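Local structure of lectin CEL-IV, C-type (Cucumaria echinata, 3ALU) at residues A[21-26]-A[142-147]; A[32-37]-A[46-51]; A[36-41]-A[148-153]; A[104-109]-A[132-137]. The protein binds galactose-containing sugars such as raffinose through a bound calcium ion, as a tetrameric C-type lectin. All coordinates share one frame; numbering follows the deposited sequence.

Contact 1. Residues A[21-26]-A[142-147]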
loop_
_atom_site.group_PDB
_atom_site.type_symbol
_atom_site.label_atom_id
_atom_site.label_comp_id
_atom_site.label_asym_id
_atom_site.label_seq_id
_atom_site.Cartn_x
_atom_site.Cartn_y
_atom_site.Cartn_z
ATOM N N HIS A 21 7.409 -22.737 -9.774
ATOM C CA HIS A 21 7.189 -24.193 -9.879
ATOM C C HIS A 21 8.084 -24.913 -10.832
ATOM O O HIS A 21 8.094 -26.163 -10.829
ATOM C CB HIS A 21 5.728 -24.505 -10.216
ATOM C CG HIS A 21 4.767 -24.097 -9.155
ATOM N ND1 HIS A 21 3.996 -25.003 -8.469
ATOM C CD2 HIS A 21 4.433 -22.875 -8.670
ATOM C CE1 HIS A 21 3.215 -24.362 -7.621
ATOM N NE2 HIS A 21 3.481 -23.072 -7.700
ATOM N N ASN A 22 8.856 -24.171 -11.634
ATOM C CA ASN A 22 9.827 -24.834 -12.505
ATOM C C ASN A 22 11.053 -25.180 -11.690
ATOM O O ASN A 22 11.335 -24.543 -10.651
ATOM C CB ASN A 22 10.128 -24.062 -13.805
ATOM C CG ASN A 22 10.775 -22.740 -13.571
ATOM O OD1 ASN A 22 10.345 -21.962 -12.708
ATOM N ND2 ASN A 22 11.815 -22.442 -14.366
ATOM N N HIS A 23 11.717 -26.250 -12.076
ATOM C CA HIS A 23 12.781 -26.771 -11.239
ATOM C C HIS A 23 14.063 -26.274 -11.855
ATOM O O HIS A 23 14.366 -26.575 -13.022
ATOM C CB HIS A 23 12.750 -28.295 -11.220
ATOM C CG HIS A 23 11.695 -28.893 -10.327
ATOM N ND1 HIS A 23 10.392 -28.440 -10.270
ATOM C CD2 HIS A 23 11.757 -29.943 -9.476
ATOM C CE1 HIS A 23 9.693 -29.187 -9.436
ATOM N NE2 HIS A 23 10.499 -30.107 -8.940
ATOM N N LEU A 24 14.850 -25.556 -11.065
ATOM C CA LEU A 24 16.088 -24.992 -11.541
ATOM C C LEU A 24 17.191 -25.316 -10.550
ATOM O O LEU A 24 16.929 -25.481 -9.346
ATOM C CB LEU A 24 15.961 -23.483 -11.619
ATOM C CG LEU A 24 15.674 -22.733 -12.933
ATOM C CD1 LEU A 24 15.347 -23.605 -14.174
ATOM C CD2 LEU A 24 14.855 -21.475 -12.781
ATOM N N ASN A 25 18.425 -25.323 -11.036
ATOM C CA ASN A 25 19.552 -25.449 -10.100
ATOM C C ASN A 25 19.776 -24.133 -9.363
ATOM O O ASN A 25 19.108 -23.133 -9.646
ATOM C CB ASN A 25 20.833 -26.004 -10.765
ATOM C CG ASN A 25 21.467 -25.058 -11.791
ATOM O OD1 ASN A 25 22.160 -25.537 -12.708
ATOM N ND2 ASN A 25 21.298 -23.779 -11.647
ATOM N N PHE A 26 20.673 -24.107 -8.387
ATOM C CA PHE A 26 20.714 -22.934 -7.537
ATOM C C PHE A 26 21.040 -21.666 -8.307
ATOM O O PHE A 26 20.396 -20.634 -8.131
ATOM C CB PHE A 26 21.767 -23.086 -6.428
ATOM C CG PHE A 26 21.797 -21.909 -5.489
ATOM C CD1 PHE A 26 22.668 -20.832 -5.691
ATOM C CD2 PHE A 26 20.936 -21.890 -4.398
ATOM C CE1 PHE A 26 22.668 -19.731 -4.797
ATOM C CE2 PHE A 26 20.917 -20.771 -3.533
ATOM C CZ PHE A 26 21.774 -19.735 -3.703
ATOM N N ASN A 142 17.954 -29.622 -8.889
ATOM C CA ASN A 142 16.944 -28.817 -9.618
ATOM C C ASN A 142 15.661 -28.778 -8.776
ATOM O O ASN A 142 14.937 -29.764 -8.701
ATOM C CB ASN A 142 16.661 -29.455 -11.009
ATOM C CG ASN A 142 17.662 -29.030 -12.088
ATOM O OD1 ASN A 142 18.860 -29.105 -11.901
ATOM N ND2 ASN A 142 17.147 -28.586 -13.246
ATOM N N PHE A 143 15.392 -27.648 -8.113
ATOM C CA PHE A 143 14.241 -27.514 -7.225
ATOM C C PHE A 143 13.350 -26.304 -7.614
ATOM O O PHE A 143 13.787 -25.378 -8.306
ATOM C CB PHE A 143 14.685 -27.204 -5.775
ATOM C CG PHE A 143 15.425 -28.304 -5.047
ATOM C CD1 PHE A 143 16.301 -27.931 -4.020
ATOM C CD2 PHE A 143 15.233 -29.665 -5.312
ATOM C CE1 PHE A 143 16.967 -28.892 -3.251
ATOM C CE2 PHE A 143 15.947 -30.645 -4.575
ATOM C CZ PHE A 143 16.821 -30.240 -3.562
ATOM N N LYS A 144 12.114 -26.328 -7.133
ATOM C CA LYS A 144 11.275 -25.130 -7.042
ATOM C C LYS A 144 12.022 -24.112 -6.145
ATOM O O LYS A 144 12.996 -24.474 -5.442
ATOM C CB LYS A 144 9.963 -25.490 -6.405
ATOM C CG LYS A 144 9.162 -26.527 -7.261
ATOM C CD LYS A 144 7.746 -26.616 -6.756
ATOM C CE LYS A 144 6.886 -27.534 -7.684
ATOM N NZ LYS A 144 7.347 -28.965 -7.681
ATOM N N TYR A 145 11.580 -22.856 -6.166
ATOM C CA TYR A 145 12.358 -21.804 -5.513
ATOM C C TYR A 145 11.435 -20.652 -5.186
ATOM O O TYR A 145 10.420 -20.444 -5.848
ATOM C CB TYR A 145 13.557 -21.346 -6.412
ATOM C CG TYR A 145 13.135 -20.853 -7.806
ATOM C CD1 TYR A 145 12.921 -21.774 -8.828
ATOM C CD2 TYR A 145 12.986 -19.495 -8.076
ATOM C CE1 TYR A 145 12.514 -21.340 -10.109
ATOM C CE2 TYR A 145 12.596 -19.047 -9.357
ATOM C CZ TYR A 145 12.357 -20.005 -10.348
ATOM O OH TYR A 145 11.937 -19.611 -11.619
ATOM N N ILE A 146 11.770 -19.908 -4.138
ATOM C CA ILE A 146 11.058 -18.682 -3.791
ATOM C C ILE A 146 11.914 -17.470 -4.065
ATOM O O ILE A 146 13.051 -17.350 -3.594
ATOM C CB ILE A 146 10.625 -18.648 -2.298
ATOM C CG1 ILE A 146 9.691 -19.806 -1.970
ATOM C CG2 ILE A 146 9.980 -17.343 -1.927
ATOM C CD1 ILE A 146 9.739 -20.177 -0.485
ATOM N N CYS A 147 11.362 -16.557 -4.864
ATOM C CA CYS A 147 11.972 -15.231 -5.086
ATOM C C CYS A 147 11.401 -14.174 -4.132
ATOM O O CYS A 147 10.200 -14.252 -3.708
ATOM C CB CYS A 147 11.727 -14.746 -6.535
ATOM S SG CYS A 147 12.415 -15.808 -7.824
#

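Contact 2. Residues A[32-37]-A[46-51]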
loop_
_atom_site.group_PDB
_atom_site.type_symbol
_atom_site.label_atom_id
_atom_site.label_comp_id
_atom_site.label_asym_id
_atom_site.label_seq_id
_atom_site.Cartn_x
_atom_site.Cartn_y
_atom_site.Cartn_z
ATOM N N ALA A 32 16.953 -16.440 -12.179
ATOM C CA ALA A 32 15.520 -16.289 -12.490
ATOM C C ALA A 32 14.955 -15.153 -11.621
ATOM O O ALA A 32 14.234 -14.258 -12.110
ATOM C CB ALA A 32 14.776 -17.599 -12.255
ATOM N N CYS A 33 15.298 -15.160 -10.330
ATOM C CA CYS A 33 14.820 -14.097 -9.448
ATOM C C CYS A 33 15.387 -12.724 -9.819
ATOM O O CYS A 33 14.735 -11.706 -9.572
ATOM C CB CYS A 33 15.163 -14.445 -7.981
ATOM S SG CYS A 33 14.412 -15.957 -7.339
ATOM N N ARG A 34 16.608 -12.682 -10.371
ATOM C CA ARG A 34 17.242 -11.430 -10.770
ATOM C C ARG A 34 16.597 -10.792 -11.992
ATOM O O ARG A 34 16.963 -9.661 -12.336
ATOM C CB ARG A 34 18.727 -11.658 -11.034
ATOM C CG ARG A 34 19.530 -11.898 -9.761
ATOM C CD ARG A 34 20.986 -12.122 -10.111
ATOM N NE ARG A 34 21.721 -12.445 -8.887
ATOM C CZ ARG A 34 23.034 -12.592 -8.827
ATOM N NH1 ARG A 34 23.758 -12.441 -9.936
ATOM N NH2 ARG A 34 23.617 -12.891 -7.662
ATOM N N GLN A 35 15.680 -11.513 -12.634
ATOM C CA GLN A 35 14.945 -10.967 -13.808
ATOM C C GLN A 35 13.906 -9.956 -13.373
ATOM O O GLN A 35 13.444 -9.129 -14.174
ATOM C CB GLN A 35 14.297 -12.071 -14.652
ATOM C CG GLN A 35 15.271 -13.131 -15.156
ATOM C CD GLN A 35 16.484 -12.507 -15.818
ATOM O OE1 GLN A 35 16.350 -11.811 -16.824
ATOM N NE2 GLN A 35 17.678 -12.718 -15.236
ATOM N N PHE A 36 13.493 -10.039 -12.112
ATOM C CA PHE A 36 12.644 -9.030 -11.524
ATOM C C PHE A 36 13.512 -7.898 -11.011
ATOM O O PHE A 36 14.591 -8.123 -10.446
ATOM C CB PHE A 36 11.759 -9.640 -10.410
ATOM C CG PHE A 36 10.985 -10.851 -10.889
ATOM C CD1 PHE A 36 9.856 -10.708 -11.694
ATOM C CD2 PHE A 36 11.412 -12.142 -10.557
ATOM C CE1 PHE A 36 9.163 -11.809 -12.163
ATOM C CE2 PHE A 36 10.741 -13.263 -11.037
ATOM C CZ PHE A 36 9.588 -13.102 -11.831
ATOM N N GLY A 37 13.091 -6.670 -11.296
ATOM C CA GLY A 37 13.917 -5.521 -10.947
ATOM C C GLY A 37 13.174 -4.419 -10.218
ATOM O O GLY A 37 11.935 -4.434 -10.081
ATOM N N LEU A 46 18.015 -0.106 -10.258
ATOM C CA LEU A 46 18.594 0.159 -8.962
ATOM C C LEU A 46 18.939 -1.121 -8.232
ATOM O O LEU A 46 19.949 -1.203 -7.480
ATOM C CB LEU A 46 17.605 0.951 -8.113
ATOM C CG LEU A 46 17.194 2.318 -8.645
ATOM C CD1 LEU A 46 16.304 2.984 -7.600
ATOM C CD2 LEU A 46 18.425 3.135 -8.985
ATOM N N ALA A 47 18.087 -2.119 -8.419
ATOM C CA ALA A 47 18.238 -3.396 -7.693
ATOM C C ALA A 47 17.569 -4.543 -8.430
ATOM O O ALA A 47 16.777 -4.308 -9.308
ATOM C CB ALA A 47 17.671 -3.254 -6.271
ATOM N N THR A 48 17.919 -5.795 -8.107
ATOM C CA THR A 48 17.183 -6.966 -8.646
ATOM C C THR A 48 16.549 -7.754 -7.533
ATOM O O THR A 48 16.930 -7.615 -6.358
ATOM C CB THR A 48 18.074 -7.880 -9.328
ATOM O OG1 THR A 48 19.103 -8.327 -8.569
ATOM C CG2 THR A 48 18.500 -7.328 -10.547
ATOM N N GLY A 49 15.603 -8.588 -7.908
ATOM C CA GLY A 49 15.123 -9.637 -6.999
ATOM C C GLY A 49 16.231 -10.662 -6.757
ATOM O O GLY A 49 17.309 -10.636 -7.390
ATOM N N HIS A 50 15.951 -11.551 -5.818
ATOM C CA HIS A 50 16.913 -12.573 -5.354
ATOM C C HIS A 50 16.098 -13.720 -4.816
ATOM O O HIS A 50 14.898 -13.604 -4.525
ATOM C CB HIS A 50 17.800 -12.050 -4.192
ATOM C CG HIS A 50 18.724 -10.962 -4.613
ATOM N ND1 HIS A 50 19.840 -11.195 -5.382
ATOM C CD2 HIS A 50 18.621 -9.619 -4.482
ATOM C CE1 HIS A 50 20.415 -10.038 -5.680
ATOM N NE2 HIS A 50 19.695 -9.067 -5.147
ATOM N N LEU A 51 16.745 -14.871 -4.701
ATOM C CA LEU A 51 16.127 -15.925 -3.916
ATOM C C LEU A 51 15.879 -15.341 -2.522
ATOM O O LEU A 51 16.620 -14.466 -2.057
ATOM C CB LEU A 51 17.036 -17.128 -3.831
ATOM C CG LEU A 51 17.100 -17.995 -5.078
ATOM C CD1 LEU A 51 18.320 -18.921 -5.011
ATOM C CD2 LEU A 51 15.835 -18.801 -5.198
#

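Contact 3. Residues A[36-41]-A[148-153]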
loop_
_atom_site.group_PDB
_atom_site.type_symbol
_atom_site.label_atom_id
_atom_site.label_comp_id
_atom_site.label_asym_id
_atom_site.label_seq_id
_atom_site.Cartn_x
_atom_site.Cartn_y
_atom_site.Cartn_z
ATOM N N PHE A 36 13.493 -10.039 -12.112
ATOM C CA PHE A 36 12.644 -9.030 -11.524
ATOM C C PHE A 36 13.512 -7.898 -11.011
ATOM O O PHE A 36 14.591 -8.123 -10.446
ATOM C CB PHE A 36 11.759 -9.640 -10.410
ATOM C CG PHE A 36 10.985 -10.851 -10.889
ATOM C CD1 PHE A 36 9.856 -10.708 -11.694
ATOM C CD2 PHE A 36 11.412 -12.142 -10.557
ATOM C CE1 PHE A 36 9.163 -11.809 -12.163
ATOM C CE2 PHE A 36 10.741 -13.263 -11.037
ATOM C CZ PHE A 36 9.588 -13.102 -11.831
ATOM N N GLY A 37 13.091 -6.670 -11.296
ATOM C CA GLY A 37 13.917 -5.521 -10.947
ATOM C C GLY A 37 13.174 -4.419 -10.218
ATOM O O GLY A 37 11.935 -4.434 -10.081
ATOM N N LEU A 38 13.961 -3.461 -9.743
ATOM C CA LEU A 38 13.455 -2.203 -9.215
ATOM C C LEU A 38 14.156 -1.115 -9.999
ATOM O O LEU A 38 15.396 -1.068 -10.077
ATOM C CB LEU A 38 13.778 -2.111 -7.735
ATOM C CG LEU A 38 13.015 -1.286 -6.702
ATOM C CD1 LEU A 38 13.864 -0.224 -6.032
ATOM C CD2 LEU A 38 11.636 -0.819 -7.066
ATOM N N ALA A 39 13.372 -0.241 -10.623
ATOM C CA ALA A 39 13.965 0.767 -11.463
ATOM C C ALA A 39 13.510 2.122 -10.953
ATOM O O ALA A 39 12.418 2.239 -10.395
ATOM C CB ALA A 39 13.522 0.577 -12.907
ATOM N N SER A 40 14.341 3.137 -11.140
ATOM C CA SER A 40 13.875 4.503 -10.913
ATOM C C SER A 40 12.886 4.852 -12.032
ATOM O O SER A 40 12.890 4.247 -13.134
ATOM C CB SER A 40 15.059 5.471 -10.920
ATOM O OG SER A 40 15.392 5.782 -12.271
ATOM N N CYS A 41 12.006 5.810 -11.760
ATOM C CA CYS A 41 11.026 6.194 -12.771
ATOM C C CYS A 41 11.667 6.850 -13.995
ATOM O O CYS A 41 11.107 6.771 -15.099
ATOM C CB CYS A 41 9.960 7.090 -12.165
ATOM S SG CYS A 41 9.002 6.230 -10.911
ATOM N N GLN A 148 12.219 -13.158 -3.860
ATOM C CA GLN A 148 11.757 -11.933 -3.203
ATOM C C GLN A 148 12.032 -10.773 -4.164
ATOM O O GLN A 148 13.060 -10.743 -4.832
ATOM C CB GLN A 148 12.471 -11.701 -1.842
ATOM C CG GLN A 148 13.919 -11.386 -2.009
ATOM C CD GLN A 148 14.625 -11.244 -0.685
ATOM O OE1 GLN A 148 14.285 -11.935 0.266
ATOM N NE2 GLN A 148 15.637 -10.372 -0.638
ATOM N N LEU A 149 11.103 -9.824 -4.250
ATOM C CA LEU A 149 11.389 -8.602 -4.998
ATOM C C LEU A 149 12.381 -7.779 -4.196
ATOM O O LEU A 149 12.527 -7.994 -3.001
ATOM C CB LEU A 149 10.075 -7.831 -5.240
ATOM C CG LEU A 149 9.137 -8.568 -6.212
ATOM C CD1 LEU A 149 7.814 -7.813 -6.328
ATOM C CD2 LEU A 149 9.752 -8.689 -7.617
ATOM N N PRO A 150 13.075 -6.810 -4.839
ATOM C CA PRO A 150 14.010 -5.980 -4.141
ATOM C C PRO A 150 13.366 -5.380 -2.891
ATOM O O PRO A 150 12.253 -4.834 -2.968
ATOM C CB PRO A 150 14.367 -4.880 -5.182
ATOM C CG PRO A 150 14.090 -5.485 -6.479
ATOM C CD PRO A 150 13.009 -6.503 -6.281
ATOM N N CYS A 151 14.029 -5.543 -1.753
ATOM C CA CYS A 151 13.540 -5.075 -0.460
ATOM C C CYS A 151 14.125 -3.678 -0.235
ATOM O O CYS A 151 15.347 -3.509 -0.200
ATOM C CB CYS A 151 14.011 -6.026 0.652
ATOM S SG CYS A 151 13.346 -5.691 2.320
ATOM N N VAL A 152 13.252 -2.682 -0.127
ATOM C CA VAL A 152 13.722 -1.301 0.016
ATOM C C VAL A 152 12.847 -0.548 0.982
ATOM O O VAL A 152 11.695 -0.900 1.190
ATOM C CB VAL A 152 13.720 -0.550 -1.326
ATOM C CG1 VAL A 152 14.709 -1.212 -2.289
ATOM C CG2 VAL A 152 12.311 -0.518 -1.945
ATOM N N HIS A 153 13.413 0.479 1.592
ATOM C CA HIS A 153 12.659 1.339 2.480
ATOM C C HIS A 153 13.146 2.785 2.325
ATOM O O HIS A 153 14.283 3.046 1.898
ATOM C CB HIS A 153 12.783 0.863 3.941
ATOM C CG HIS A 153 14.167 0.972 4.494
ATOM N ND1 HIS A 153 15.194 0.141 4.103
ATOM C CD2 HIS A 153 14.697 1.813 5.414
ATOM C CE1 HIS A 153 16.297 0.466 4.753
ATOM N NE2 HIS A 153 16.023 1.480 5.552
#

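Contact 4. Residues A[104-109]-A[132-137]. With CA (calcium ion), chain K; GLA (alpha-D-galactopyranose), chain E.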
loop_
_atom_site.group_PDB
_atom_site.type_symbol
_atom_site.label_atom_id
_atom_site.label_comp_id
_atom_site.label_asym_id
_atom_site.label_seq_id
_atom_site.Cartn_x
_atom_site.Cartn_y
_atom_site.Cartn_z
ATOM N N VAL A 104 23.056 -12.825 8.014
ATOM C CA VAL A 104 22.541 -14.108 8.470
ATOM C C VAL A 104 22.338 -13.961 9.977
ATOM O O VAL A 104 23.228 -14.297 10.796
ATOM C CB VAL A 104 23.483 -15.268 8.112
ATOM C CG1 VAL A 104 22.913 -16.613 8.610
ATOM C CG2 VAL A 104 23.719 -15.323 6.580
ATOM N N ASP A 105 21.179 -13.450 10.332
ATOM C CA ASP A 105 20.822 -13.130 11.712
ATOM C C ASP A 105 19.732 -14.072 12.241
ATOM O O ASP A 105 19.158 -13.834 13.310
ATOM C CB ASP A 105 20.396 -11.639 11.818
ATOM C CG ASP A 105 19.286 -11.229 10.832
ATOM O OD1 ASP A 105 18.773 -12.062 10.043
ATOM O OD2 ASP A 105 18.918 -10.026 10.848
ATOM N N TYR A 106 19.394 -15.093 11.450
ATOM C CA TYR A 106 18.431 -16.132 11.824
ATOM C C TYR A 106 18.913 -17.490 11.321
ATOM O O TYR A 106 19.336 -17.644 10.171
ATOM C CB TYR A 106 17.020 -15.851 11.272
ATOM C CG TYR A 106 16.081 -17.000 11.471
ATOM C CD1 TYR A 106 15.737 -17.843 10.397
ATOM C CD2 TYR A 106 15.530 -17.285 12.743
ATOM C CE1 TYR A 106 14.897 -18.934 10.578
ATOM C CE2 TYR A 106 14.690 -18.378 12.933
ATOM C CZ TYR A 106 14.363 -19.193 11.850
ATOM O OH TYR A 106 13.544 -20.282 12.029
ATOM N N ASP A 107 18.815 -18.456 12.216
ATOM C CA ASP A 107 19.256 -19.825 12.027
ATOM C C ASP A 107 18.040 -20.744 11.919
ATOM O O ASP A 107 17.394 -21.050 12.933
ATOM C CB ASP A 107 20.121 -20.205 13.262
ATOM C CG ASP A 107 20.470 -21.666 13.322
ATOM O OD1 ASP A 107 21.185 -22.069 14.296
ATOM O OD2 ASP A 107 20.041 -22.428 12.441
ATOM N N GLY A 108 17.719 -21.194 10.691
ATOM C CA GLY A 108 16.558 -22.029 10.482
ATOM C C GLY A 108 16.883 -23.458 10.081
ATOM O O GLY A 108 16.031 -24.193 9.608
ATOM N N TRP A 109 18.126 -23.859 10.292
ATOM C CA TRP A 109 18.595 -25.170 9.877
ATOM C C TRP A 109 17.954 -26.312 10.689
ATOM O O TRP A 109 17.862 -26.229 11.918
ATOM C CB TRP A 109 20.107 -25.237 10.092
ATOM C CG TRP A 109 20.907 -24.300 9.229
ATOM C CD1 TRP A 109 21.493 -23.133 9.620
ATOM C CD2 TRP A 109 21.124 -24.416 7.813
ATOM N NE1 TRP A 109 22.138 -22.538 8.538
ATOM C CE2 TRP A 109 21.918 -23.305 7.419
ATOM C CE3 TRP A 109 20.752 -25.364 6.849
ATOM C CZ2 TRP A 109 22.348 -23.110 6.088
ATOM C CZ3 TRP A 109 21.186 -25.177 5.503
ATOM C CH2 TRP A 109 21.974 -24.057 5.146
ATOM N N GLY A 132 9.675 -27.735 7.155
ATOM C CA GLY A 132 10.029 -26.432 6.546
ATOM C C GLY A 132 11.423 -25.934 6.922
ATOM O O GLY A 132 11.974 -25.029 6.285
ATOM N N PHE A 133 12.015 -26.452 7.998
ATOM C CA PHE A 133 13.335 -25.972 8.337
ATOM C C PHE A 133 14.340 -26.403 7.267
ATOM O O PHE A 133 14.032 -27.286 6.422
ATOM C CB PHE A 133 13.710 -26.500 9.753
ATOM C CG PHE A 133 12.875 -25.888 10.836
ATOM C CD1 PHE A 133 11.960 -26.669 11.549
ATOM C CD2 PHE A 133 12.965 -24.529 11.115
ATOM C CE1 PHE A 133 11.167 -26.092 12.556
ATOM C CE2 PHE A 133 12.167 -23.941 12.105
ATOM C CZ PHE A 133 11.252 -24.744 12.811
ATOM N N TRP A 134 15.531 -25.811 7.293
ATOM C CA TRP A 134 16.377 -25.847 6.087
ATOM C C TRP A 134 17.295 -27.063 6.017
ATOM O O TRP A 134 17.824 -27.519 7.048
ATOM C CB TRP A 134 17.248 -24.599 5.945
ATOM C CG TRP A 134 16.576 -23.314 6.252
ATOM C CD1 TRP A 134 15.254 -23.029 6.092
ATOM C CD2 TRP A 134 17.204 -22.136 6.746
ATOM N NE1 TRP A 134 15.016 -21.730 6.484
ATOM C CE2 TRP A 134 16.195 -21.148 6.880
ATOM C CE3 TRP A 134 18.549 -21.791 7.051
ATOM C CZ2 TRP A 134 16.454 -19.839 7.385
ATOM C CZ3 TRP A 134 18.810 -20.492 7.547
ATOM C CH2 TRP A 134 17.762 -19.529 7.711
ATOM N N ALA A 135 17.516 -27.524 4.791
ATOM C CA ALA A 135 18.553 -28.522 4.504
ATOM C C ALA A 135 19.579 -27.863 3.610
ATOM O O ALA A 135 19.226 -26.982 2.812
ATOM C CB ALA A 135 17.955 -29.736 3.785
ATOM N N ASP A 136 20.849 -28.256 3.714
ATOM C CA ASP A 136 21.780 -27.839 2.657
ATOM C C ASP A 136 21.950 -28.956 1.643
ATOM O O ASP A 136 21.851 -30.154 1.995
ATOM C CB ASP A 136 23.135 -27.316 3.176
ATOM C CG ASP A 136 24.054 -28.434 3.720
ATOM O OD1 ASP A 136 23.573 -29.409 4.315
ATOM O OD2 ASP A 136 25.291 -28.296 3.584
ATOM N N VAL A 137 22.117 -28.539 0.394
ATOM C CA VAL A 137 22.157 -29.484 -0.726
ATOM C C VAL A 137 23.224 -29.041 -1.699
ATOM O O VAL A 137 23.652 -27.898 -1.706
ATOM C CB VAL A 137 20.781 -29.538 -1.484
ATOM C CG1 VAL A 137 19.612 -29.980 -0.580
ATOM C CG2 VAL A 137 20.462 -28.204 -2.212
HETATM CA CA CA K . 22.465 -31.523 3.898
HETATM C C1 GLA E . 20.027 -36.039 2.461
HETATM C C2 GLA E . 21.109 -35.356 3.308
HETATM C C3 GLA E . 20.542 -34.379 4.325
HETATM C C4 GLA E . 19.603 -33.369 3.654
HETATM C C5 GLA E . 18.577 -34.129 2.791
HETATM C C6 GLA E . 17.644 -33.192 2.007
HETATM O O2 GLA E . 21.863 -36.345 4.042
HETATM O O3 GLA E . 21.625 -33.714 4.994
HETATM O O4 GLA E . 20.414 -32.527 2.825
HETATM O O5 GLA E . 19.235 -34.984 1.838
HETATM O O6 GLA E . 18.439 -32.481 1.054
#

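Contact 1. Residues A[21-26]-A[142-147]
Leu-24 and Phe-143 form a single antiparallel hydrogen-bonded pair, by which the short strand 23-24 of this C-type lectin domain joins the start of strand 143-148. Two backbone bonds make the pair: Leu-24 N to Phe-143 O at 3.0 Å, nearly straight at 169°, and Phe-143 N to Leu-24 O at 2.9 Å, more bent. CA-H...O contacts flank them, His-23 CA lying 3.4 Å from Phe-143 O and Asn-142 CA 3.3 Å from Leu-24 O. The chain turns a corner at Asn-22, just before the pair.

Apolar contact comes from Leu-24, whose CD2 branch meets Tyr-145 CE1 at 3.6 Å. The Tyr-145 ring reaches the first segment because CG sits between the backbone N and the carbonyl carbon (chi1 57°). The Tyr-145 side chain also packs on Ala-29 and Ala-32 of helix 26-33.

Polar and ring contacts gather at His-21 and His-23. The imidazole of His-23 has the backbone N of Lys-144 over one face, 4.1 Å above its centre. Within 21-26, a long, bent bond from His-23 ND1 to His-21 O, lying in the plane of the imidazole, fixes the rotation of that ring. The Lys-144 chain runs extended from CG and bends only at chi4 (65°), passing between the two histidines; its CE lies 3.6 Å from His-21 O and 3.9 Å from His-21 ND1.

Contact 2. Residues A[32-37]-A[46-51]
Phe-36 O accepts a hydrogen bond from Gly-49 N at 2.8 Å, nearly straight at 172°. The CA of Thr-48 also approaches this oxygen, at 3.4 Å. Next along the strands, Gly-37 and Thr-48 form an antiparallel non-hydrogen-bonded pair with their CA atoms 4.2 Å apart.

Before the pair, the chain leaves helix 26-33 through a type I turn from Cys-33 to Phe-36 that lies against Gly-49. Cys-33 O comes within 3.3 Å of Gly-49 CA, so the turn and the strand pack closely there. The methyl CG2 of Thr-48 touches Arg-34 O at 3.3 Å.

Arg-34 runs extended from CG to NE, and its CG passes 3.5 Å from Gly-49 O. Its guanidinium plane stands at 80° to the His-50 ring; NE and His-50 ND1 both engage Glu-30 OE1, by a salt bridge and a hydrogen bond, so one carboxylate oxygen bridges the two side chains. On the buried side Cys-33 SG packs 3.8 Å from Leu-51 CD2, its disulfide partner being Cys-147. The whole is a helix-to-strand turn leading into an antiparallel beta hairpin, with a classic beta bulge where Leu-46 and Ala-47 both face Leu-38.

Contact 3. Residues A[36-41]-A[148-153]
Leu-38 packs against Pro-150 and Val-152 where strand 36-40, the first strand of a beta hairpin, passes the chain leaving the last long strand of the C-type lectin domain. The touching parts run in nearly the same direction, 18° apart, yet their nearest CA atoms are 6.3 Å apart, Leu-38 to Pro-150. Apolar side chains account for the contact.

The Leu-38 side chain starts toward the proline. Its CB meets Pro-150 CG at 3.6 Å and Pro-150 CB at 3.8 Å, crossing the ring obliquely. CG, one bond on, still touches Pro-150 CB at 4.1 Å. With CG placed opposite the backbone N (chi1 -155°), the branch runs past the proline, and CD1 meets Val-152 CG1 end to end at 4.0 Å. Thus one leucine spans both residues, the proline along its base and the valine at its tip.

The same strand also pairs antiparallel with a strand of a neighbouring subunit, so the sheet continues across the interface. Cys-41 is disulfide-bonded to Cys-151 of that subunit, and Cys-151 to its Cys-41, so covalent links accompany the shared sheet at this interface.

At the opposite end of the contact Phe-36 turns its ring off toward Trp-9, which it meets edge-to-face, and leaves its CB to touch Leu-149 CD2 at 3.6 Å.

Contact 4. Residues A[104-109]-A[132-137]
The Trp-134 indole carries Gly-108 CA over one face, 3.6 Å from the centroid of its six-membered ring and 6° off the normal, a well-centred CH-pi contact. Its edge turns to the face of Trp-109, where Trp-134 CE3 lies over the Trp-109 ring; the planes stand at 78° with centroids 5.0 Å apart, an edge-to-face pair. Tyr-106 adds its CE1 at 3.7 Å from Trp-134 CZ2, completing an aromatic cluster.

Two backbone N-H groups hold the loop 104-109. Trp-134 N donates to Gly-108 O at 2.9 Å, and Asp-107 OD2 accepts from Trp-109 N, an Asx turn. Trp-109 CZ3 packs 3.7 Å from Asp-136 CB, the indole plane standing nearly perpendicular to the Asp-136 carboxylate.

Asp-136 binds calcium through both OD1 and its backbone O, each at 2.4 Å, while Ser-120 OG bonds to OD2. Glu-113, Asn-115 and Asn-116 also bind the ion, and galactose adds O3 and O4: the calcium-dependent sugar site of a C-type lectin.

Contacts 2 and 3 lie 8 Å apart between centres and share Phe-36 and Gly-37 of strand 36-40; both touch the same neighbouring subunit. Contact 4 sits on the opposite side of the chain's centre, its own centre about 22 Å from that of contact 2 and 25 Å from that of contact 3, so the calcium and sugar site is well separated from that interface. Contact 1 has its centre about 14 Å from that of contact 2 and about 17 Å from that of contact 4, and touches both, through the Cys-33 to Cys-147 disulfide and through Phe-143 against Val-137. Along the chain, contact 1 encloses contacts 2 and 4, whereas contacts 1 and 3 alternate. All four reach one mixed sheet.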